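Local coordinates for alanine racemase (PDB 3E6E), which belongs to the alanine racemase family, enzymes that pair a TIM-barrel N-terminal domain with a beta-rich C-terminal domain, at residues 18-23 against 242-247; 33-38 against 221-226. The protein carries 1 engineered substitution. One frame throughout, in Å; residues are numbered along the deposited sequence.

Interaction 1. Residues 18-23 against 242-247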
loop_
_atom_site.group_PDB
_atom_site.type_symbol
_atom_site.label_atom_id
_atom_site.label_comp_id
_atom_site.label_asym_id
_atom_site.label_seq_id
_atom_site.Cartn_x
_atom_site.Cartn_y
_atom_site.Cartn_z
ATOM N N ILE A 18 -2.834 -22.549 0.630
ATOM C CA ILE A 18 -3.058 -22.096 2.009
ATOM C C ILE A 18 -3.615 -23.289 2.826
ATOM O O ILE A 18 -3.166 -23.569 3.945
ATOM C CB ILE A 18 -4.057 -20.899 2.051
ATOM C CG1 ILE A 18 -3.491 -19.720 1.267
ATOM C CG2 ILE A 18 -4.313 -20.452 3.483
ATOM C CD1 ILE A 18 -4.405 -18.547 1.251
ATOM N N THR A 19 -4.576 -23.998 2.237
ATOM C CA THR A 19 -5.181 -25.174 2.853
ATOM C C THR A 19 -4.088 -26.189 3.201
ATOM O O THR A 19 -4.023 -26.721 4.310
ATOM C CB THR A 19 -6.162 -25.901 1.871
ATOM O OG1 THR A 19 -7.247 -25.039 1.509
ATOM C CG2 THR A 19 -6.712 -27.166 2.516
ATOM N N GLU A 20 -3.237 -26.465 2.222
ATOM C CA GLU A 20 -2.166 -27.435 2.378
ATOM C C GLU A 20 -1.139 -27.008 3.413
ATOM O O GLU A 20 -0.612 -27.840 4.152
ATOM C CB GLU A 20 -1.516 -27.682 1.012
ATOM C CG GLU A 20 -0.220 -28.467 1.037
ATOM C CD GLU A 20 0.368 -28.642 -0.358
ATOM O OE1 GLU A 20 1.576 -28.986 -0.450
ATOM O OE2 GLU A 20 -0.382 -28.440 -1.356
ATOM N N ASN A 21 -0.846 -25.716 3.476
ATOM C CA ASN A 21 0.122 -25.248 4.460
ATOM C C ASN A 21 -0.506 -25.453 5.844
ATOM O O ASN A 21 0.170 -25.833 6.813
ATOM C CB ASN A 21 0.447 -23.766 4.234
ATOM C CG ASN A 21 1.163 -23.509 2.915
ATOM O OD1 ASN A 21 1.257 -22.367 2.463
ATOM N ND2 ASN A 21 1.679 -24.565 2.296
ATOM N N VAL A 22 -1.810 -25.220 5.930
ATOM C CA VAL A 22 -2.501 -25.379 7.198
ATOM C C VAL A 22 -2.643 -26.836 7.634
ATOM O O VAL A 22 -2.489 -27.144 8.813
ATOM C CB VAL A 22 -3.877 -24.724 7.149
ATOM C CG1 VAL A 22 -4.645 -25.031 8.435
ATOM C CG2 VAL A 22 -3.712 -23.219 6.961
ATOM N N GLN A 23 -2.940 -27.730 6.693
ATOM C CA GLN A 23 -3.065 -29.140 7.025
ATOM C C GLN A 23 -1.727 -29.717 7.462
ATOM O O GLN A 23 -1.661 -30.452 8.445
ATOM C CB GLN A 23 -3.566 -29.944 5.836
ATOM C CG GLN A 23 -5.063 -30.147 5.802
ATOM C CD GLN A 23 -5.450 -31.419 5.064
ATOM O OE1 GLN A 23 -5.227 -32.532 5.559
ATOM N NE2 GLN A 23 -6.019 -31.264 3.868
ATOM N N ALA A 242 7.682 -28.462 4.008
ATOM C CA ALA A 242 7.548 -27.737 2.750
ATOM C C ALA A 242 6.428 -26.724 2.732
ATOM O O ALA A 242 5.258 -27.095 2.724
ATOM C CB ALA A 242 7.343 -28.713 1.626
ATOM N N LEU A 243 6.791 -25.445 2.723
ATOM C CA LEU A 243 5.807 -24.368 2.671
ATOM C C LEU A 243 5.591 -24.097 1.189
ATOM O O LEU A 243 6.546 -24.088 0.421
ATOM C CB LEU A 243 6.341 -23.107 3.360
ATOM C CG LEU A 243 6.498 -23.141 4.885
ATOM C CD1 LEU A 243 7.199 -21.870 5.365
ATOM C CD2 LEU A 243 5.117 -23.292 5.537
ATOM N N LYS A 244 4.341 -23.894 0.783
ATOM C CA LYS A 244 4.037 -23.644 -0.621
ATOM C C LYS A 244 3.482 -22.241 -0.806
ATOM O O LYS A 244 2.363 -21.936 -0.382
ATOM C CB LYS A 244 3.030 -24.672 -1.136
ATOM C CG LYS A 244 2.478 -24.360 -2.529
ATOM C CD LYS A 244 1.289 -25.263 -2.881
ATOM C CE LYS A 244 1.703 -26.709 -3.110
ATOM N NZ LYS A 244 2.408 -26.872 -4.415
ATOM N N PRO A 245 4.261 -21.361 -1.444
ATOM C CA PRO A 245 3.826 -19.983 -1.677
ATOM C C PRO A 245 2.430 -19.928 -2.288
ATOM O O PRO A 245 2.130 -20.641 -3.244
ATOM C CB PRO A 245 4.903 -19.449 -2.611
ATOM C CG PRO A 245 6.133 -20.178 -2.133
ATOM C CD PRO A 245 5.606 -21.585 -2.003
ATOM N N ALA A 246 1.577 -19.083 -1.724
ATOM C CA ALA A 246 0.212 -18.948 -2.213
ATOM C C ALA A 246 0.020 -17.702 -3.069
ATOM O O ALA A 246 -0.925 -17.620 -3.844
ATOM C CB ALA A 246 -0.751 -18.910 -1.037
ATOM N N LEU A 247 0.918 -16.736 -2.907
ATOM C CA LEU A 247 0.878 -15.470 -3.629
ATOM C C LEU A 247 1.590 -15.599 -4.967
ATOM O O LEU A 247 2.549 -16.352 -5.091
ATOM C CB LEU A 247 1.568 -14.393 -2.793
ATOM C CG LEU A 247 1.377 -12.899 -3.033
ATOM C CD1 LEU A 247 1.456 -12.580 -4.509
ATOM C CD2 LEU A 247 0.063 -12.464 -2.452
#

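Interaction 2. Residues 33-38 against 221-226. With DCS (D-[3-hydroxy-2-methyl-5-phosphonooxymethyl-pyridin-4-ylmethyl]-N,O-cycloserylamide), chain D.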
loop_
_atom_site.group_PDB
_atom_site.type_symbol
_atom_site.label_atom_id
_atom_site.label_comp_id
_atom_site.label_asym_id
_atom_site.label_seq_id
_atom_site.Cartn_x
_atom_site.Cartn_y
_atom_site.Cartn_z
ATOM N N THR A 33 -4.081 -29.862 20.232
ATOM C CA THR A 33 -3.933 -28.426 20.028
ATOM C C THR A 33 -4.831 -27.882 18.921
ATOM O O THR A 33 -5.224 -28.606 18.011
ATOM C CB THR A 33 -2.478 -28.101 19.681
ATOM O OG1 THR A 33 -1.615 -28.703 20.654
ATOM C CG2 THR A 33 -2.254 -26.608 19.677
ATOM N N ALA A 34 -5.154 -26.599 19.006
ATOM C CA ALA A 34 -5.996 -25.973 18.000
ATOM C C ALA A 34 -5.229 -24.963 17.135
ATOM O O ALA A 34 -4.310 -24.270 17.596
ATOM C CB ALA A 34 -7.187 -25.297 18.661
ATOM N N LEU A 35 -5.630 -24.880 15.874
ATOM C CA LEU A 35 -4.982 -23.973 14.948
ATOM C C LEU A 35 -5.877 -22.799 14.639
ATOM O O LEU A 35 -6.979 -22.958 14.113
ATOM C CB LEU A 35 -4.631 -24.706 13.651
ATOM C CG LEU A 35 -3.868 -23.927 12.575
ATOM C CD1 LEU A 35 -4.709 -22.794 12.014
ATOM C CD2 LEU A 35 -2.609 -23.371 13.181
ATOM N N PHE A 36 -5.412 -21.613 14.994
ATOM C CA PHE A 36 -6.166 -20.423 14.693
ATOM C C PHE A 36 -5.411 -19.784 13.549
ATOM O O PHE A 36 -4.172 -19.751 13.547
ATOM C CB PHE A 36 -6.238 -19.489 15.906
ATOM C CG PHE A 36 -7.485 -19.662 16.734
ATOM C CD1 PHE A 36 -7.935 -20.931 17.088
ATOM C CD2 PHE A 36 -8.202 -18.557 17.174
ATOM C CE1 PHE A 36 -9.075 -21.096 17.865
ATOM C CE2 PHE A 36 -9.348 -18.714 17.956
ATOM C CZ PHE A 36 -9.782 -19.988 18.299
ATOM N N ALA A 37 -6.162 -19.306 12.562
ATOM C CA ALA A 37 -5.580 -18.664 11.394
ATOM C C ALA A 37 -5.732 -17.152 11.469
ATOM O O ALA A 37 -6.841 -16.623 11.440
ATOM C CB ALA A 37 -6.244 -19.197 10.126
ATOM N N VAL A 38 -4.609 -16.456 11.591
ATOM C CA VAL A 38 -4.635 -14.999 11.645
ATOM C C VAL A 38 -4.687 -14.526 10.198
ATOM O O VAL A 38 -3.806 -14.857 9.401
ATOM C CB VAL A 38 -3.383 -14.452 12.370
ATOM C CG1 VAL A 38 -2.203 -15.336 12.098
ATOM C CG2 VAL A 38 -3.094 -13.040 11.924
ATOM N N ILE A 221 -2.217 -22.507 18.552
ATOM C CA ILE A 221 -1.204 -21.633 17.982
ATOM C C ILE A 221 -1.857 -20.676 17.015
ATOM O O ILE A 221 -2.879 -20.997 16.400
ATOM C CB ILE A 221 -0.109 -22.416 17.233
ATOM C CG1 ILE A 221 -0.648 -22.914 15.893
ATOM C CG2 ILE A 221 0.383 -23.592 18.092
ATOM C CD1 ILE A 221 0.406 -23.580 15.057
ATOM N N ARG A 222 -1.272 -19.489 16.906
ATOM C CA ARG A 222 -1.768 -18.458 16.004
ATOM C C ARG A 222 -0.946 -18.452 14.706
ATOM O O ARG A 222 -0.083 -17.611 14.509
ATOM C CB ARG A 222 -1.684 -17.098 16.693
ATOM C CG ARG A 222 -2.806 -16.819 17.693
ATOM C CD ARG A 222 -2.239 -16.520 19.054
ATOM N NE ARG A 222 -1.026 -15.720 18.941
ATOM C CZ ARG A 222 -0.228 -15.432 19.963
ATOM N NH1 ARG A 222 -0.522 -15.873 21.181
ATOM N NH2 ARG A 222 0.883 -14.727 19.769
ATOM N N TYR A 223 -1.242 -19.396 13.820
ATOM C CA TYR A 223 -0.522 -19.541 12.558
ATOM C C TYR A 223 -0.764 -18.418 11.535
ATOM O O TYR A 223 -1.882 -18.254 11.032
ATOM C CB TYR A 223 -0.885 -20.883 11.920
ATOM C CG TYR A 223 0.279 -21.596 11.264
ATOM C CD1 TYR A 223 0.072 -22.453 10.191
ATOM C CD2 TYR A 223 1.585 -21.439 11.737
ATOM C CE1 TYR A 223 1.125 -23.134 9.604
ATOM C CE2 TYR A 223 2.645 -22.123 11.155
ATOM C CZ TYR A 223 2.405 -22.970 10.088
ATOM O OH TYR A 223 3.442 -23.665 9.501
ATOM N N GLY A 224 0.290 -17.671 11.210
ATOM C CA GLY A 224 0.157 -16.594 10.251
ATOM C C GLY A 224 0.829 -16.788 8.895
ATOM O O GLY A 224 0.333 -17.519 8.036
ATOM N N VAL A 225 1.969 -16.119 8.717
ATOM C CA VAL A 225 2.741 -16.147 7.475
ATOM C C VAL A 225 3.007 -17.490 6.836
ATOM O O VAL A 225 3.043 -17.597 5.603
ATOM C CB VAL A 225 4.098 -15.462 7.651
ATOM C CG1 VAL A 225 3.887 -14.017 7.886
ATOM C CG2 VAL A 225 4.852 -16.094 8.783
ATOM N N ALA A 226 3.213 -18.511 7.652
ATOM C CA ALA A 226 3.488 -19.812 7.094
ATOM C C ALA A 226 2.286 -20.373 6.346
ATOM O O ALA A 226 2.455 -21.137 5.400
ATOM C CB ALA A 226 3.924 -20.761 8.177
HETATM N N1 DCS D . -0.127 -13.490 17.192
HETATM C C2 DCS D . -0.047 -12.075 17.406
HETATM C C2A DCS D . -0.398 -11.465 18.750
HETATM C C3 DCS D . 0.372 -11.282 16.332
HETATM O O3 DCS D . 0.471 -9.939 16.449
HETATM C C4 DCS D . 0.696 -11.926 15.070
HETATM C C4A DCS D . 1.159 -11.080 13.900
HETATM C C5 DCS D . 0.582 -13.382 14.959
HETATM C C6 DCS D . 0.174 -14.117 16.015
HETATM C C5A DCS D . 0.903 -14.142 13.695
HETATM O O4P DCS D . 2.307 -14.035 13.444
HETATM P P DCS D . 3.075 -14.690 12.212
HETATM O O1P DCS D . 2.898 -16.124 12.329
HETATM O O2P DCS D . 2.512 -14.163 10.972
HETATM O O3P DCS D . 4.485 -14.337 12.338
HETATM N N DCS D . 2.400 -10.293 14.278
HETATM C CA DCS D . 3.017 -9.433 13.357
HETATM C C DCS D . 2.933 -8.009 13.367
HETATM O O DCS D . 2.214 -7.257 14.250
HETATM N ND DCS D . 3.666 -7.541 12.387
HETATM O OG DCS D . 4.234 -8.605 11.716
HETATM C CB DCS D . 3.835 -9.750 12.308
#

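Interaction 1. Residues 18-23 against 242-247
The apolar part of the contact is small: CG1 of I18, on helix 15-28, lies against the methyl of A246, with I18 CG1 and A246 CB 3.7 Å apart. The I18 side chain also touches S51 and A54 of helix 48-56. A246 itself is fastened by its backbone to D14 and Y228, so the loop that runs from strand 220-223 of the barrel to strand 249-259 of the mixed sheet meets the helix here at a well-anchored point.

Among the charged side chains, E20 sends an extended chain out from the helix, CG trans to the backbone N (chi1 169°), and K244 crosses it at about a right angle. The carboxylate meets the lysine methylene rather than its ammonium: E20 OE2 is 3.2 Å from K244 CE but 4.4 Å from K244 NZ, too far for an ion pair. Bends at the last two torsions of K244, chi3 -70° and chi4 -74°, curl its chain and swing NZ aside. E20 finds its ion pair within its own helix, through OE1 to K24.

The side chain of N21 lies beside the K244 backbone, with N21 CG 3.8 Å from K244 O.

The charges of E20 and K244 therefore probably attract at a distance, while the carboxylate touches the CE methylene and the I18–A246 contact adds an apolar patch alongside.

Interaction 2. Residues 33-38 against 221-226
The first and last strands of the parallel sheet in the TIM-barrel domain, 34-38 and 220-223, pair here beside the pocket of the bound DCS, joining L35 to I221, F36 to R222 and A37 to Y223. The short strand segments run in the same sense, their axes 37° apart. I221 N donates to A34 O at 2.9 Å, and F36 N to I221 O at 3.0 Å. Farther along, the bonds from Y223 N to F36 O and from V38 N to Y223 O are both weak; the strand ends at Y223 and G224 follows as loop.

On one face, L35 spans two neighbours. With its CG trans to the backbone N (chi1 -177°), it brings CD2 3.4 Å from I221 CG1, while the same L35 CD2 lies 3.3 Å from Y223 CB.

On the other face, R222 bends twice and presents the edge of its guanidinium to the pyridine nitrogen of DCS. R222 NE binds DCS N1 at 3.0 Å, joined by a weak bond from NH2; NH1 is hydrogen-bonded to T168 O and H203 ND1. Just past the strand V225 N grips the phosphate through O2P at 3.0 Å, and G224 N adds a weak bond to O1P. V38 CG1 lies 3.1 Å from Y223 O and 3.7 Å from DCS C5A.

L35, I221 and Y223 pack on helix 15-28, the latter two also on helix 207-212, whereas F36 and R222 touch C64 of strand 62-65 and F36 meets Y201 edge-to-face.

Overall arrangement
The two interactions lie about 12 Å apart, centre to centre, and helix 15-28 with the following strand 34-38 ties them together. Along the chain the order is 18-23, 33-38, 221-226, 242-247, so the outer pair encloses the inner one. They also touch directly: V22 of the helix faces L35, N21 lies by Y223, and L243 leans on A226, just past the phosphate-binding residues. Interaction 2 belongs to the parallel barrel sheet and contributes part of the DCS pocket, whereas interaction 1 sets the loop after the barrel's last strand against a barrel helix. Together they link the barrel strands beside DCS to the chain running into strand 249-259 of the mixed sheet.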